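Local coordinates for protein probable porin (Pseudomonas aeruginosa, PDB 4FSO) that probably serves as an outer-membrane porin of the OprD family, a beta-barrel through which small solutes would cross the outer membrane, at residues Q173-A185 / N283-N295. Residues are numbered along the deposited sequence; the frame is centred on the assembly and turned at random.
Sequences QDIRLHCKNKRYA and NGASSMPYLDGSN
Two backbone hydrogen bonds flank Leu177 and Leu291, which form a single, isolated bridge: Asp292 N donates to Arg176 O (2.9 Å), and His178 N donates to Tyr290 O (2.7 Å). A water extends the pairing, donating to His178 O and accepting from Tyr290 N. Beyond the bridge the 283-295 chain bends through a type II turn from Leu291 to Ser294, and Ser294 OG closes it on Leu291 O.

The aromatic contact lies beside these bonds. His178 and Tyr290 form an offset stack, their planes 13° apart and centroids separated by 4.5 Å. CG of His178 stands anti to the backbone N (chi1 178°), which lays the imidazole over one face of the phenol, the two side chains pointing the same way, while His178 CB makes a CH-pi contact over the same ring. Tyr290 CE2 sits over one face of the imidazole, toward its rim, and Lys180 N lies over the opposite face. Tyr290 OH is hydrogen-bonded to Asp306, so the phenol is anchored at its far end.

Both segments belong to long loops between strands of the OprD-type barrel, here folded against one another. The disulfide Cys179-Cys186 pins the loop that carries His178 and Tyr184, and Arg176 reaches Asp187 in a salt bridge on that same loop.

Apolar contacts flank the bridge. Ile175 CG2 meets the Leu291 methyls at 4.0 Å, and Leu177 CD1 rests on Pro289 CB at 3.9 Å; Tyr219 of strand 219-231 packs on Leu177, Pro289 and Leu291. Tyr184 CE2 also reaches Pro289 CB, at 3.9 Å.

Tyr184 OH points at Ser287 O, a hydrogen bond modelled at 2.4 Å, too short for its length to be trusted.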
loop_
_atom_site.group_PDB
_atom_site.type_symbol
_atom_site.label_atom_id
_atom_site.label_comp_id
_atom_site.label_asym_id
_atom_site.label_seq_id
_atom_site.Cartn_x
_atom_site.Cartn_y
_atom_site.Cartn_z
ATOM N N GLN A 173 -8.129 1.002 18.317
ATOM C CA GLN A 173 -7.912 -0.290 18.960
ATOM C C GLN A 173 -6.520 -0.888 18.755
ATOM O O GLN A 173 -5.575 -0.205 18.358
ATOM C CB GLN A 173 -8.955 -1.280 18.450
ATOM C CG GLN A 173 -9.063 -1.290 16.935
ATOM C CD GLN A 173 -10.042 -2.330 16.427
ATOM O OE1 GLN A 173 -11.028 -2.654 17.098
ATOM N NE2 GLN A 173 -9.772 -2.868 15.233
ATOM N N ASP A 174 -6.421 -2.185 19.021
ATOM C CA ASP A 174 -5.154 -2.902 18.929
ATOM C C ASP A 174 -4.872 -3.555 17.578
ATOM O O ASP A 174 -5.782 -4.063 16.918
ATOM C CB ASP A 174 -5.059 -3.949 20.019
ATOM C CG ASP A 174 -3.687 -4.019 20.592
ATOM O OD1 ASP A 174 -2.723 -3.861 19.795
ATOM O OD2 ASP A 174 -3.575 -4.200 21.824
ATOM N N ILE A 175 -3.595 -3.564 17.199
ATOM C CA ILE A 175 -3.175 -3.930 15.846
ATOM C C ILE A 175 -3.452 -5.393 15.487
ATOM O O ILE A 175 -3.285 -6.299 16.294
ATOM C CB ILE A 175 -1.715 -3.586 15.644
ATOM C CG1 ILE A 175 -1.467 -2.150 16.112
ATOM C CG2 ILE A 175 -1.297 -3.815 14.203
ATOM C CD1 ILE A 175 -0.275 -1.454 15.435
ATOM N N ARG A 176 -3.894 -5.601 14.259
ATOM C CA ARG A 176 -4.509 -6.849 13.859
ATOM C C ARG A 176 -3.855 -7.433 12.652
ATOM O O ARG A 176 -3.368 -6.731 11.764
ATOM C CB ARG A 176 -5.970 -6.620 13.490
ATOM C CG ARG A 176 -6.923 -6.796 14.612
ATOM C CD ARG A 176 -8.212 -6.068 14.337
ATOM N NE ARG A 176 -9.188 -6.369 15.381
ATOM C CZ ARG A 176 -9.125 -5.912 16.633
ATOM N NH1 ARG A 176 -8.123 -5.119 17.025
ATOM N NH2 ARG A 176 -10.072 -6.252 17.501
ATOM N N LEU A 177 -3.896 -8.750 12.628
ATOM C CA LEU A 177 -3.480 -9.519 11.497
ATOM C C LEU A 177 -4.596 -9.435 10.474
ATOM O O LEU A 177 -5.776 -9.591 10.804
ATOM C CB LEU A 177 -3.294 -10.958 11.940
ATOM C CG LEU A 177 -2.833 -11.895 10.839
ATOM C CD1 LEU A 177 -1.409 -11.575 10.441
ATOM C CD2 LEU A 177 -2.960 -13.292 11.347
ATOM N N HIS A 178 -4.231 -9.176 9.226
ATOM C CA HIS A 178 -5.219 -9.179 8.169
ATOM C C HIS A 178 -5.746 -10.602 8.036
ATOM O O HIS A 178 -4.988 -11.580 8.120
ATOM C CB HIS A 178 -4.609 -8.717 6.855
ATOM C CG HIS A 178 -5.582 -8.740 5.712
ATOM N ND1 HIS A 178 -5.631 -9.772 4.799
ATOM C CD2 HIS A 178 -6.556 -7.871 5.363
ATOM C CE1 HIS A 178 -6.591 -9.525 3.923
ATOM N NE2 HIS A 178 -7.166 -8.384 4.240
ATOM N N CYS A 179 -7.048 -10.722 7.829
ATOM C CA CYS A 179 -7.681 -12.018 7.923
ATOM C C CYS A 179 -8.818 -12.132 6.914
ATOM O O CYS A 179 -9.453 -13.184 6.793
ATOM C CB CYS A 179 -8.212 -12.219 9.353
ATOM S SG CYS A 179 -9.877 -11.535 9.632
ATOM N N LYS A 180 -9.051 -11.047 6.179
ATOM C CA LYS A 180 -10.265 -10.895 5.375
ATOM C C LYS A 180 -10.358 -11.814 4.173
ATOM O O LYS A 180 -10.363 -11.340 3.041
ATOM C CB LYS A 180 -10.472 -9.435 4.937
ATOM N N ASN A 181 -10.379 -13.120 4.451
ATOM C CA ASN A 181 -11.013 -14.156 3.615
ATOM C C ASN A 181 -10.769 -15.556 4.186
ATOM O O ASN A 181 -10.970 -16.565 3.510
ATOM C CB ASN A 181 -10.642 -14.072 2.120
ATOM C CG ASN A 181 -11.875 -13.894 1.218
ATOM O OD1 ASN A 181 -12.852 -14.640 1.330
ATOM N ND2 ASN A 181 -11.837 -12.893 0.337
ATOM N N LYS A 182 -10.339 -15.601 5.443
ATOM C CA LYS A 182 -10.143 -16.867 6.136
ATOM C C LYS A 182 -8.673 -17.273 6.208
ATOM O O LYS A 182 -7.773 -16.500 5.855
ATOM N N ARG A 183 -8.445 -18.502 6.656
ATOM C CA ARG A 183 -7.106 -18.954 6.984
ATOM C C ARG A 183 -6.788 -18.378 8.351
ATOM O O ARG A 183 -7.217 -18.921 9.373
ATOM N N TYR A 184 -6.059 -17.264 8.356
ATOM C CA TYR A 184 -5.741 -16.541 9.584
ATOM C C TYR A 184 -6.995 -16.115 10.315
ATOM O O TYR A 184 -7.912 -15.539 9.716
ATOM C CB TYR A 184 -4.935 -15.300 9.262
ATOM C CG TYR A 184 -3.598 -15.602 8.657
ATOM C CD1 TYR A 184 -2.944 -16.804 8.920
ATOM C CD2 TYR A 184 -2.991 -14.690 7.818
ATOM C CE1 TYR A 184 -1.704 -17.082 8.353
ATOM C CE2 TYR A 184 -1.767 -14.949 7.255
ATOM C CZ TYR A 184 -1.119 -16.140 7.516
ATOM O OH TYR A 184 0.114 -16.359 6.931
ATOM N N ALA A 185 -7.034 -16.387 11.615
ATOM C CA ALA A 185 -8.225 -16.073 12.394
ATOM C C ALA A 185 -8.434 -14.555 12.550
ATOM O O ALA A 185 -7.478 -13.775 12.658
ATOM C CB ALA A 185 -8.203 -16.795 13.755
ATOM N N ASN A 283 5.378 -19.517 -1.182
ATOM C CA ASN A 283 5.897 -20.809 -0.739
ATOM C C ASN A 283 5.707 -20.998 0.749
ATOM O O ASN A 283 5.896 -20.061 1.526
ATOM C CB ASN A 283 7.383 -20.954 -1.076
ATOM C CG ASN A 283 7.686 -20.655 -2.531
ATOM O OD1 ASN A 283 7.791 -19.487 -2.927
ATOM N ND2 ASN A 283 7.834 -21.712 -3.339
ATOM N N GLY A 284 5.355 -22.215 1.154
ATOM C CA GLY A 284 5.203 -22.527 2.560
ATOM C C GLY A 284 3.778 -22.924 2.820
ATOM O O GLY A 284 2.976 -23.004 1.892
ATOM N N ALA A 285 3.460 -23.168 4.081
ATOM C CA ALA A 285 2.121 -23.618 4.452
ATOM C C ALA A 285 1.106 -22.464 4.475
ATOM O O ALA A 285 -0.094 -22.661 4.295
ATOM C CB ALA A 285 2.167 -24.297 5.815
ATOM N N SER A 286 1.607 -21.258 4.697
ATOM C CA SER A 286 0.754 -20.128 5.028
ATOM C C SER A 286 0.624 -19.218 3.855
ATOM O O SER A 286 1.446 -19.244 2.939
ATOM C CB SER A 286 1.365 -19.318 6.171
ATOM O OG SER A 286 1.569 -20.136 7.284
ATOM N N SER A 287 -0.407 -18.388 3.913
ATOM C CA SER A 287 -0.453 -17.195 3.074
ATOM C C SER A 287 0.559 -16.183 3.633
ATOM O O SER A 287 1.054 -16.354 4.744
ATOM C CB SER A 287 -1.873 -16.596 3.074
ATOM O OG SER A 287 -2.192 -15.960 4.314
ATOM N N MET A 288 0.869 -15.138 2.878
ATOM C CA MET A 288 1.716 -14.067 3.405
ATOM C C MET A 288 0.968 -13.197 4.432
ATOM O O MET A 288 -0.094 -12.654 4.151
ATOM C CB MET A 288 2.304 -13.207 2.289
ATOM C CG MET A 288 3.199 -12.122 2.833
ATOM S SD MET A 288 3.613 -10.834 1.644
ATOM C CE MET A 288 4.221 -9.577 2.751
ATOM N N PRO A 289 1.512 -13.084 5.648
ATOM C CA PRO A 289 0.775 -12.287 6.634
ATOM C C PRO A 289 0.998 -10.772 6.455
ATOM O O PRO A 289 2.036 -10.342 5.984
ATOM C CB PRO A 289 1.366 -12.772 7.967
ATOM C CG PRO A 289 2.778 -13.147 7.626
ATOM C CD PRO A 289 2.713 -13.727 6.220
ATOM N N TYR A 290 0.014 -9.974 6.828
ATOM C CA TYR A 290 0.210 -8.540 6.905
ATOM C C TYR A 290 -0.853 -7.913 7.778
ATOM O O TYR A 290 -1.785 -8.599 8.205
ATOM C CB TYR A 290 0.226 -7.887 5.532
ATOM C CG TYR A 290 -0.936 -8.215 4.616
ATOM C CD1 TYR A 290 -0.960 -9.406 3.902
ATOM C CD2 TYR A 290 -1.980 -7.303 4.411
ATOM C CE1 TYR A 290 -1.985 -9.701 3.031
ATOM C CE2 TYR A 290 -3.032 -7.592 3.534
ATOM C CZ TYR A 290 -3.020 -8.799 2.843
ATOM O OH TYR A 290 -4.022 -9.129 1.960
ATOM N N LEU A 291 -0.702 -6.615 8.046
ATOM C CA LEU A 291 -1.591 -5.902 8.974
ATOM C C LEU A 291 -2.939 -5.499 8.358
ATOM O O LEU A 291 -3.018 -5.049 7.202
ATOM C CB LEU A 291 -0.903 -4.649 9.518
ATOM C CG LEU A 291 0.390 -4.952 10.253
ATOM C CD1 LEU A 291 0.929 -3.678 10.893
ATOM C CD2 LEU A 291 0.164 -6.088 11.273
ATOM N N ASP A 292 -4.000 -5.684 9.137
ATOM C CA ASP A 292 -5.283 -5.102 8.806
ATOM C C ASP A 292 -5.084 -3.581 8.690
ATOM O O ASP A 292 -4.470 -2.959 9.564
ATOM C CB ASP A 292 -6.284 -5.431 9.905
ATOM C CG ASP A 292 -7.703 -5.431 9.413
ATOM O OD1 ASP A 292 -7.943 -4.945 8.299
ATOM O OD2 ASP A 292 -8.587 -5.926 10.137
ATOM N N GLY A 293 -5.588 -2.994 7.610
ATOM C CA GLY A 293 -5.363 -1.589 7.341
ATOM C C GLY A 293 -4.141 -1.355 6.475
ATOM O O GLY A 293 -3.667 -0.231 6.332
ATOM N N SER A 294 -3.619 -2.431 5.905
ATOM C CA SER A 294 -2.515 -2.321 4.968
ATOM C C SER A 294 -2.792 -3.126 3.708
ATOM O O SER A 294 -3.794 -3.836 3.611
ATOM C CB SER A 294 -1.197 -2.789 5.600
ATOM O OG SER A 294 -1.128 -4.200 5.678
ATOM N N ASN A 295 -1.897 -2.995 2.737
ATOM C CA ASN A 295 -1.912 -3.864 1.575
ATOM C C ASN A 295 -0.590 -4.583 1.549
ATOM O O ASN A 295 0.431 -4.001 1.909
ATOM C CB ASN A 295 -2.065 -3.065 0.275
ATOM C CG ASN A 295 -3.167 -2.024 0.351
ATOM O OD1 ASN A 295 -4.276 -2.302 0.836
ATOM N ND2 ASN A 295 -2.869 -0.814 -0.137
HETATM O O HOH W 1 -2.697 -11.503 6.764
#